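Local coordinates for BH1328 protein (Bacillus halodurans, PDB 2O5A) that probably acts as a ribosomal silencing factor that binds ribosomal protein uL14 on the large subunit, blocks joining of the 30S and 50S subunits and so represses translation, at residues 38-43 with 49-54; 53-58 with 80-85; 7-12 with 62-67. All coordinates share one frame; numbering follows the deposited sequence.

Contact 1 of 3, residues 38-43 with 49-54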
loop_
_atom_site.group_PDB
_atom_site.type_symbol
_atom_site.label_atom_id
_atom_site.label_comp_id
_atom_site.label_asym_id
_atom_site.label_seq_id
_atom_site.Cartn_x
_atom_site.Cartn_y
_atom_site.Cartn_z
ATOM N N LEU A 38 -5.558 8.294 6.666
ATOM C CA LEU A 38 -4.915 9.593 6.841
ATOM C C LEU A 38 -3.403 9.494 6.643
ATOM O O LEU A 38 -2.729 8.729 7.334
ATOM C CB LEU A 38 -5.224 10.141 8.238
ATOM C CG LEU A 38 -4.754 11.561 8.584
ATOM C CD1 LEU A 38 -5.462 12.578 7.697
ATOM C CD2 LEU A 38 -5.045 11.845 10.050
ATOM N N ILE A 39 -2.883 10.278 5.699
ATOM C CA ILE A 39 -1.460 10.290 5.387
ATOM C C ILE A 39 -0.758 11.604 5.698
ATOM O O ILE A 39 -1.324 12.691 5.559
ATOM C CB ILE A 39 -1.231 9.932 3.918
ATOM C CG1 ILE A 39 -2.176 8.779 3.574
ATOM C CG2 ILE A 39 0.247 9.617 3.671
ATOM C CD1 ILE A 39 -2.127 8.284 2.192
ATOM N N CYS A 40 0.486 11.476 6.130
ATOM C CA CYS A 40 1.315 12.613 6.475
ATOM C C CYS A 40 2.729 12.109 6.676
ATOM O O CYS A 40 2.989 10.908 6.575
ATOM C CB CYS A 40 0.802 13.270 7.754
ATOM S SG CYS A 40 0.854 12.194 9.204
ATOM N N HIS A 41 3.646 13.023 6.963
ATOM C CA HIS A 41 5.024 12.623 7.159
ATOM C C HIS A 41 5.781 13.530 8.114
ATOM O O HIS A 41 5.367 14.658 8.389
ATOM C CB HIS A 41 5.749 12.582 5.812
ATOM C CG HIS A 41 6.127 13.929 5.282
ATOM N ND1 HIS A 41 6.977 14.782 5.954
ATOM C CD2 HIS A 41 5.770 14.574 4.145
ATOM C CE1 HIS A 41 7.130 15.888 5.252
ATOM N NE2 HIS A 41 6.411 15.790 4.153
ATOM N N GLY A 42 6.894 13.010 8.616
ATOM C CA GLY A 42 7.743 13.763 9.521
ATOM C C GLY A 42 9.059 13.989 8.807
ATOM O O GLY A 42 9.363 13.286 7.843
ATOM N N ASN A 43 9.843 14.957 9.266
ATOM C CA ASN A 43 11.119 15.255 8.627
ATOM C C ASN A 43 12.294 14.527 9.271
ATOM O O ASN A 43 13.432 14.648 8.818
ATOM C CB ASN A 43 11.366 16.762 8.640
ATOM C CG ASN A 43 10.254 17.535 7.958
ATOM O OD1 ASN A 43 9.808 17.170 6.872
ATOM N ND2 ASN A 43 9.801 18.608 8.595
ATOM N N GLN A 49 7.890 9.751 15.169
ATOM C CA GLN A 49 7.451 9.091 16.389
ATOM C C GLN A 49 6.638 10.036 17.266
ATOM O O GLN A 49 5.736 9.604 17.981
ATOM C CB GLN A 49 8.656 8.552 17.166
ATOM C CG GLN A 49 9.207 7.253 16.600
ATOM C CD GLN A 49 10.469 6.786 17.299
ATOM O OE1 GLN A 49 10.918 5.658 17.099
ATOM N NE2 GLN A 49 11.052 7.654 18.118
ATOM N N ALA A 50 6.957 11.325 17.209
ATOM C CA ALA A 50 6.231 12.312 17.997
ATOM C C ALA A 50 4.780 12.335 17.525
ATOM O O ALA A 50 3.848 12.364 18.328
ATOM C CB ALA A 50 6.863 13.686 17.823
ATOM N N ILE A 51 4.605 12.309 16.209
ATOM C CA ILE A 51 3.284 12.321 15.600
ATOM C C ILE A 51 2.525 11.062 15.986
ATOM O O ILE A 51 1.403 11.124 16.489
ATOM C CB ILE A 51 3.392 12.363 14.072
ATOM C CG1 ILE A 51 4.161 13.621 13.660
ATOM C CG2 ILE A 51 2.008 12.243 13.446
ATOM C CD1 ILE A 51 4.392 13.807 12.193
ATOM N N ALA A 52 3.150 9.917 15.738
ATOM C CA ALA A 52 2.545 8.632 16.047
ATOM C C ALA A 52 2.152 8.531 17.514
ATOM O O ALA A 52 1.147 7.908 17.850
ATOM C CB ALA A 52 3.503 7.512 15.687
ATOM N N HIS A 53 2.941 9.148 18.388
ATOM C CA HIS A 53 2.667 9.102 19.819
ATOM C C HIS A 53 1.504 10.009 20.219
ATOM O O HIS A 53 0.690 9.640 21.065
ATOM C CB HIS A 53 3.924 9.479 20.607
ATOM C CG HIS A 53 3.870 9.082 22.055
ATOM N ND1 HIS A 53 3.442 9.938 23.044
ATOM C CD2 HIS A 53 4.181 7.920 22.666
ATOM C CE1 HIS A 53 3.491 9.317 24.209
ATOM N NE2 HIS A 53 3.939 8.088 24.006
ATOM N N GLU A 54 1.427 11.191 19.615
ATOM C CA GLU A 54 0.346 12.124 19.923
ATOM C C GLU A 54 -0.975 11.495 19.498
ATOM O O GLU A 54 -2.013 11.722 20.122
ATOM C CB GLU A 54 0.553 13.448 19.184
ATOM C CG GLU A 54 -0.538 14.493 19.417
ATOM C CD GLU A 54 -0.651 14.922 20.870
ATOM O OE1 GLU A 54 0.393 15.025 21.544
ATOM O OE2 GLU A 54 -1.784 15.171 21.333
#
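Ile51 carries this contact from the helix side, and it meets Cys40, His41 and Gly42 with two different branches. Its CG2 faces the sulfur of Cys40, with CG2 and Cys40 SG 4.4 Å apart, a loose apolar touch. The other branch points at the strand's backbone: Ile51 CD1 lies 4.0 Å from His41 O and 4.3 Å from Gly42 CA. The torsions divide the work, since CG1 stands beside the backbone N (chi1 -59°) and continues extended, carrying CD1 toward the strand's C-terminal end. Gly42 has no side chain, so the methyl meets bare main chain there.

This is helix-on-sheet packing in a two-layer alpha/beta fold: strand 36-42 turns through a short connection into helix 45-61, which returns over one sheet face; the axes of 38-42 and 49-54 come within 8.7 Å, their directions 134° apart.

Further out, Val14 of helix 4-16 touches both Cys40 and Ile51, and so does Val89 of the neighbouring strand 85-91. His41 directs its CB away from the helix; its ring meets that of Tyr97, and ND1 makes a weak hydrogen bond to Gly42 O. At the start of the connection, Asn43 N is hydrogen-bonded to Gln47 OE1.

Contact 2 of 3, residues 53-58 with 80-85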
loop_
_atom_site.group_PDB
_atom_site.type_symbol
_atom_site.label_atom_id
_atom_site.label_comp_id
_atom_site.label_asym_id
_atom_site.label_seq_id
_atom_site.Cartn_x
_atom_site.Cartn_y
_atom_site.Cartn_z
ATOM N N HIS A 53 2.941 9.148 18.388
ATOM C CA HIS A 53 2.667 9.102 19.819
ATOM C C HIS A 53 1.504 10.009 20.219
ATOM O O HIS A 53 0.690 9.640 21.065
ATOM C CB HIS A 53 3.924 9.479 20.607
ATOM C CG HIS A 53 3.870 9.082 22.055
ATOM N ND1 HIS A 53 3.442 9.938 23.044
ATOM C CD2 HIS A 53 4.181 7.920 22.666
ATOM C CE1 HIS A 53 3.491 9.317 24.209
ATOM N NE2 HIS A 53 3.939 8.088 24.006
ATOM N N GLU A 54 1.427 11.191 19.615
ATOM C CA GLU A 54 0.346 12.124 19.923
ATOM C C GLU A 54 -0.975 11.495 19.498
ATOM O O GLU A 54 -2.013 11.722 20.122
ATOM C CB GLU A 54 0.553 13.448 19.184
ATOM C CG GLU A 54 -0.538 14.493 19.417
ATOM C CD GLU A 54 -0.651 14.922 20.870
ATOM O OE1 GLU A 54 0.393 15.025 21.544
ATOM O OE2 GLU A 54 -1.784 15.171 21.333
ATOM N N LEU A 55 -0.926 10.703 18.431
ATOM C CA LEU A 55 -2.114 10.027 17.930
ATOM C C LEU A 55 -2.507 8.949 18.933
ATOM O O LEU A 55 -3.689 8.748 19.215
ATOM C CB LEU A 55 -1.831 9.394 16.565
ATOM C CG LEU A 55 -2.786 9.781 15.431
ATOM C CD1 LEU A 55 -2.387 9.060 14.156
ATOM C CD2 LEU A 55 -4.214 9.433 15.820
ATOM N N LYS A 56 -1.504 8.262 19.472
ATOM C CA LYS A 56 -1.737 7.216 20.459
ATOM C C LYS A 56 -2.266 7.854 21.736
ATOM O O LYS A 56 -3.249 7.394 22.318
ATOM C CB LYS A 56 -0.435 6.469 20.759
ATOM C CG LYS A 56 -0.562 5.454 21.881
ATOM C CD LYS A 56 0.730 4.687 22.102
ATOM C CE LYS A 56 0.505 3.526 23.057
ATOM N NZ LYS A 56 1.730 2.707 23.248
ATOM N N LYS A 57 -1.604 8.925 22.161
ATOM C CA LYS A 57 -1.987 9.649 23.363
ATOM C C LYS A 57 -3.436 10.126 23.263
ATOM O O LYS A 57 -4.227 9.924 24.184
ATOM C CB LYS A 57 -1.048 10.841 23.563
ATOM C CG LYS A 57 -1.246 11.596 24.865
ATOM C CD LYS A 57 -0.072 12.527 25.134
ATOM C CE LYS A 57 -0.323 13.406 26.346
ATOM N NZ LYS A 57 -1.403 14.396 26.081
ATOM N N VAL A 58 -3.777 10.750 22.140
ATOM C CA VAL A 58 -5.132 11.252 21.919
ATOM C C VAL A 58 -6.156 10.123 21.814
ATOM O O VAL A 58 -7.296 10.266 22.260
ATOM C CB VAL A 58 -5.205 12.111 20.630
ATOM C CG1 VAL A 58 -6.646 12.222 20.148
ATOM C CG2 VAL A 58 -4.640 13.495 20.903
ATOM N N ILE A 80 -0.959 3.372 12.301
ATOM C CA ILE A 80 -1.788 3.386 13.498
ATOM C C ILE A 80 -3.220 3.077 13.093
ATOM O O ILE A 80 -3.903 3.922 12.512
ATOM C CB ILE A 80 -1.757 4.766 14.183
ATOM C CG1 ILE A 80 -0.311 5.179 14.455
ATOM C CG2 ILE A 80 -2.536 4.718 15.491
ATOM C CD1 ILE A 80 0.469 5.545 13.213
ATOM N N ASP A 81 -3.670 1.866 13.393
ATOM C CA ASP A 81 -5.023 1.450 13.051
ATOM C C ASP A 81 -5.998 1.857 14.152
ATOM O O ASP A 81 -5.976 1.300 15.251
ATOM C CB ASP A 81 -5.077 -0.065 12.862
ATOM C CG ASP A 81 -6.280 -0.512 12.057
ATOM O OD1 ASP A 81 -7.303 0.206 12.068
ATOM O OD2 ASP A 81 -6.207 -1.586 11.422
ATOM N N LEU A 82 -6.856 2.829 13.854
ATOM C CA LEU A 82 -7.836 3.304 14.821
ATOM C C LEU A 82 -9.231 2.776 14.497
ATOM O O LEU A 82 -10.221 3.215 15.083
ATOM C CB LEU A 82 -7.862 4.834 14.844
ATOM C CG LEU A 82 -6.549 5.545 15.191
ATOM C CD1 LEU A 82 -6.740 7.049 15.055
ATOM C CD2 LEU A 82 -6.116 5.187 16.605
ATOM N N GLY A 83 -9.300 1.832 13.565
ATOM C CA GLY A 83 -10.578 1.264 13.181
ATOM C C GLY A 83 -11.110 1.847 11.888
ATOM O O GLY A 83 -10.605 1.545 10.804
ATOM N N ASP A 84 -12.134 2.683 11.997
ATOM C CA ASP A 84 -12.734 3.312 10.829
ATOM C C ASP A 84 -11.719 4.197 10.118
ATOM O O ASP A 84 -11.869 4.507 8.935
ATOM C CB ASP A 84 -13.936 4.148 11.250
ATOM C CG ASP A 84 -15.045 3.311 11.858
ATOM O OD1 ASP A 84 -15.516 2.370 11.188
ATOM O OD2 ASP A 84 -15.447 3.599 13.006
ATOM N N VAL A 85 -10.689 4.606 10.851
ATOM C CA VAL A 85 -9.631 5.443 10.300
ATOM C C VAL A 85 -8.277 4.792 10.544
ATOM O O VAL A 85 -8.013 4.260 11.624
ATOM C CB VAL A 85 -9.621 6.857 10.939
ATOM C CG1 VAL A 85 -8.295 7.554 10.648
ATOM C CG2 VAL A 85 -10.771 7.683 10.388
#
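Leu55 reaches from helix 45-61 into the end of a beta hairpin, placing one methyl against Leu82 and the other against Ile80. The apolar contacts make up the whole of what passes between the two segments. Leu55 CD2 approaches Leu82 CD1 to 3.6 Å, a methyl-to-methyl touch in which the two side chains cross obliquely. Leu55 CD1 lies 4.3 Å from Ile80 CB, so it meets the branch point of that isoleucine. Leu82 extends its CD1 toward the helix because CG stands beside its own backbone N (chi1 -59°) and chi2 is near 180°. Val87 of strand 85-91 also touches Leu55, and Leu6 of helix 4-16 touches Leu82.

No hydrogen bond crosses the contact; those that matter here shape the hairpin end. Strands 77-81 and 85-91 are antiparallel neighbours, and Leu82 N donates to Val85 O at 2.9 Å, closing the turn between them. Within it, Gly83 N gives a 3.0 Å bond to Asp81 OD1, at an N-H...O angle of 155°, approaching the oxygen almost head-on from the end of its C-O bond: an Asx turn. Gly83 itself turns with positive phi.

One charged interaction adds to this. The second carboxylate oxygen, Asp81 OD2, forms a salt bridge with Arg68 NE, so both oxygens of the group are engaged and its rotation is probably restricted.

The chemistry thus separates cleanly: polar bonds shape the hairpin end and probably help fix the backbone at Leu82, whereas between 53-58 and 80-85 the contact is buried hydrocarbon, which probably imposes little directional constraint on how they meet.

Contact 3 of 3, residues 7-12 with 62-67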
loop_
_atom_site.group_PDB
_atom_site.type_symbol
_atom_site.label_atom_id
_atom_site.label_comp_id
_atom_site.label_asym_id
_atom_site.label_seq_id
_atom_site.Cartn_x
_atom_site.Cartn_y
_atom_site.Cartn_z
ATOM N N LEU A 7 -11.765 11.042 12.179
ATOM C CA LEU A 7 -10.867 11.666 11.216
ATOM C C LEU A 7 -10.374 13.030 11.688
ATOM O O LEU A 7 -9.180 13.318 11.617
ATOM C CB LEU A 7 -11.570 11.799 9.863
ATOM C CG LEU A 7 -10.717 12.225 8.667
ATOM C CD1 LEU A 7 -9.510 11.308 8.534
ATOM C CD2 LEU A 7 -11.564 12.178 7.405
ATOM N N GLN A 8 -11.288 13.875 12.161
ATOM C CA GLN A 8 -10.900 15.194 12.653
ATOM C C GLN A 8 -10.071 15.023 13.913
ATOM O O GLN A 8 -9.213 15.847 14.228
ATOM C CB GLN A 8 -12.122 16.053 12.987
ATOM C CG GLN A 8 -12.611 16.939 11.860
ATOM C CD GLN A 8 -13.340 18.165 12.377
ATOM O OE1 GLN A 8 -14.273 18.058 13.173
ATOM N NE2 GLN A 8 -12.913 19.340 11.928
ATOM N N LEU A 9 -10.344 13.941 14.633
ATOM C CA LEU A 9 -9.635 13.636 15.866
ATOM C C LEU A 9 -8.188 13.297 15.522
ATOM O O LEU A 9 -7.257 13.724 16.206
ATOM C CB LEU A 9 -10.301 12.448 16.568
ATOM C CG LEU A 9 -9.944 12.191 18.033
ATOM C CD1 LEU A 9 -10.275 13.418 18.868
ATOM C CD2 LEU A 9 -10.722 10.989 18.537
ATOM N N ALA A 10 -8.013 12.536 14.446
ATOM C CA ALA A 10 -6.689 12.131 13.993
ATOM C C ALA A 10 -5.954 13.288 13.321
ATOM O O ALA A 10 -4.748 13.455 13.502
ATOM C CB ALA A 10 -6.810 10.954 13.031
ATOM N N VAL A 11 -6.686 14.083 12.545
ATOM C CA VAL A 11 -6.096 15.223 11.850
ATOM C C VAL A 11 -5.509 16.223 12.838
ATOM O O VAL A 11 -4.420 16.754 12.620
ATOM C CB VAL A 11 -7.136 15.947 10.965
ATOM C CG1 VAL A 11 -6.527 17.203 10.358
ATOM C CG2 VAL A 11 -7.609 15.017 9.860
ATOM N N ASN A 12 -6.232 16.479 13.924
ATOM C CA ASN A 12 -5.772 17.411 14.944
ATOM C C ASN A 12 -4.525 16.877 15.640
ATOM O O ASN A 12 -3.500 17.555 15.700
ATOM C CB ASN A 12 -6.877 17.659 15.974
ATOM C CG ASN A 12 -8.014 18.496 15.421
ATOM O OD1 ASN A 12 -8.983 18.788 16.122
ATOM N ND2 ASN A 12 -7.898 18.892 14.157
ATOM N N GLN A 62 -9.663 9.798 24.287
ATOM C CA GLN A 62 -11.016 9.689 23.756
ATOM C C GLN A 62 -11.546 8.270 23.942
ATOM O O GLN A 62 -12.716 7.994 23.676
ATOM C CB GLN A 62 -11.016 10.052 22.269
ATOM C CG GLN A 62 -12.213 10.876 21.814
ATOM C CD GLN A 62 -12.390 12.147 22.626
ATOM O OE1 GLN A 62 -11.414 12.793 23.010
ATOM N NE2 GLN A 62 -13.639 12.519 22.878
ATOM N N GLY A 63 -10.673 7.376 24.398
ATOM C CA GLY A 63 -11.069 5.997 24.619
ATOM C C GLY A 63 -11.313 5.220 23.339
ATOM O O GLY A 63 -12.283 4.471 23.237
ATOM N N ILE A 64 -10.429 5.397 22.362
ATOM C CA ILE A 64 -10.548 4.707 21.086
ATOM C C ILE A 64 -9.545 3.561 21.026
ATOM O O ILE A 64 -8.349 3.760 21.227
ATOM C CB ILE A 64 -10.295 5.675 19.912
ATOM C CG1 ILE A 64 -11.319 6.810 19.956
ATOM C CG2 ILE A 64 -10.387 4.930 18.587
ATOM C CD1 ILE A 64 -10.886 8.050 19.215
ATOM N N GLU A 65 -9.997 2.384 20.673
ATOM C CA GLU A 65 -9.143 1.253 20.670
ATOM C C GLU A 65 -8.245 1.234 19.503
ATOM O O GLU A 65 -8.685 1.248 18.402
ATOM C CB GLU A 65 -9.933 -0.023 20.652
ATOM C CG GLU A 65 -11.230 -0.014 21.441
ATOM C CD GLU A 65 -11.058 -0.284 22.922
ATOM O OE1 GLU A 65 -11.576 0.485 23.747
ATOM O OE2 GLU A 65 -10.416 -1.272 23.255
ATOM N N ILE A 66 -6.956 1.158 19.768
ATOM C CA ILE A 66 -5.959 1.117 18.705
ATOM C C ILE A 66 -5.813 -0.344 18.301
ATOM O O ILE A 66 -5.310 -1.166 19.069
ATOM C CB ILE A 66 -4.585 1.653 19.174
ATOM C CG1 ILE A 66 -4.704 3.127 19.565
ATOM C CG2 ILE A 66 -3.557 1.503 18.060
ATOM C CD1 ILE A 66 -3.427 3.726 20.114
ATOM N N LYS A 67 -6.265 -0.659 17.094
ATOM C CA LYS A 67 -6.207 -2.022 16.592
ATOM C C LYS A 67 -4.800 -2.432 16.180
ATOM O O LYS A 67 -4.380 -3.565 16.424
ATOM C CB LYS A 67 -7.174 -2.172 15.416
ATOM C CG LYS A 67 -8.589 -1.741 15.761
ATOM C CD LYS A 67 -9.605 -2.277 14.774
ATOM C CE LYS A 67 -11.014 -2.056 15.296
ATOM N NZ LYS A 67 -12.021 -2.845 14.539
#
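Leu9, on helix 4-16, and Gln62, just after helix 45-61, are the closest backbone pair, their CA atoms 8.9 Å apart, so side chains have to span the gap. Leu9 and the stem of Gln62 share that span. In Leu9, CG lies opposite the backbone N (chi1 -165°) and chi2 (58°) turns CD1 off to one side, which leaves CD2 extended toward the loop. There CD2 sits 3.6 Å from Gln62 CG and 3.9 Å from Gln62 CB, a contact with the aliphatic stem rather than with the amide. The glutamine chain bends at chi2, and its stem passes obliquely across the leucine.

Ile64 directs its CB toward helix 4-16 as well. Its CD1 is modelled too close to Leu9 CD2 for two carbons, so the detail of that meeting is doubtful.

Gly63, with phi 71°, is where the chain abandons helical geometry. The turn follows immediately after Gln62 and leads into Ile64. No hydrogen bond crosses the contact, and Gln62 is exposed to solvent.

Leu9 also touches Val58, and Ala10 touches Leu55, so the contact continues the seam between helices 4-16 and 45-61. Two helices packed side by side on one face of a mixed sheet, joined here at the surface end of their seam, belong to the two-layer alpha/beta fold of this RsfS-family domain.

Overall arrangement
From the N terminus, helix 4-16 supplies the first half of contact 3, which waits some fifty residues for its partner. Inside that long span, contact 1 opens and closes, spanning only the short connection between strand 36-42 and helix 45-61. The same helix then begins contact 2 at residues 53-58, sharing His53 and Glu54 with contact 1. Residues 62-67 close contact 3 before 80-85 closes contact 2, so these two loops cross. Leu38 against Ala10 joins contacts 1 and 3; a probable hydrogen bond from Lys67 N to Asp81 O joins 2 and 3. Contacts 1 and 2 tie helix 45-61 to sheet and hairpin end; contact 3 ties helix 4-16 to the loop after helix 45-61.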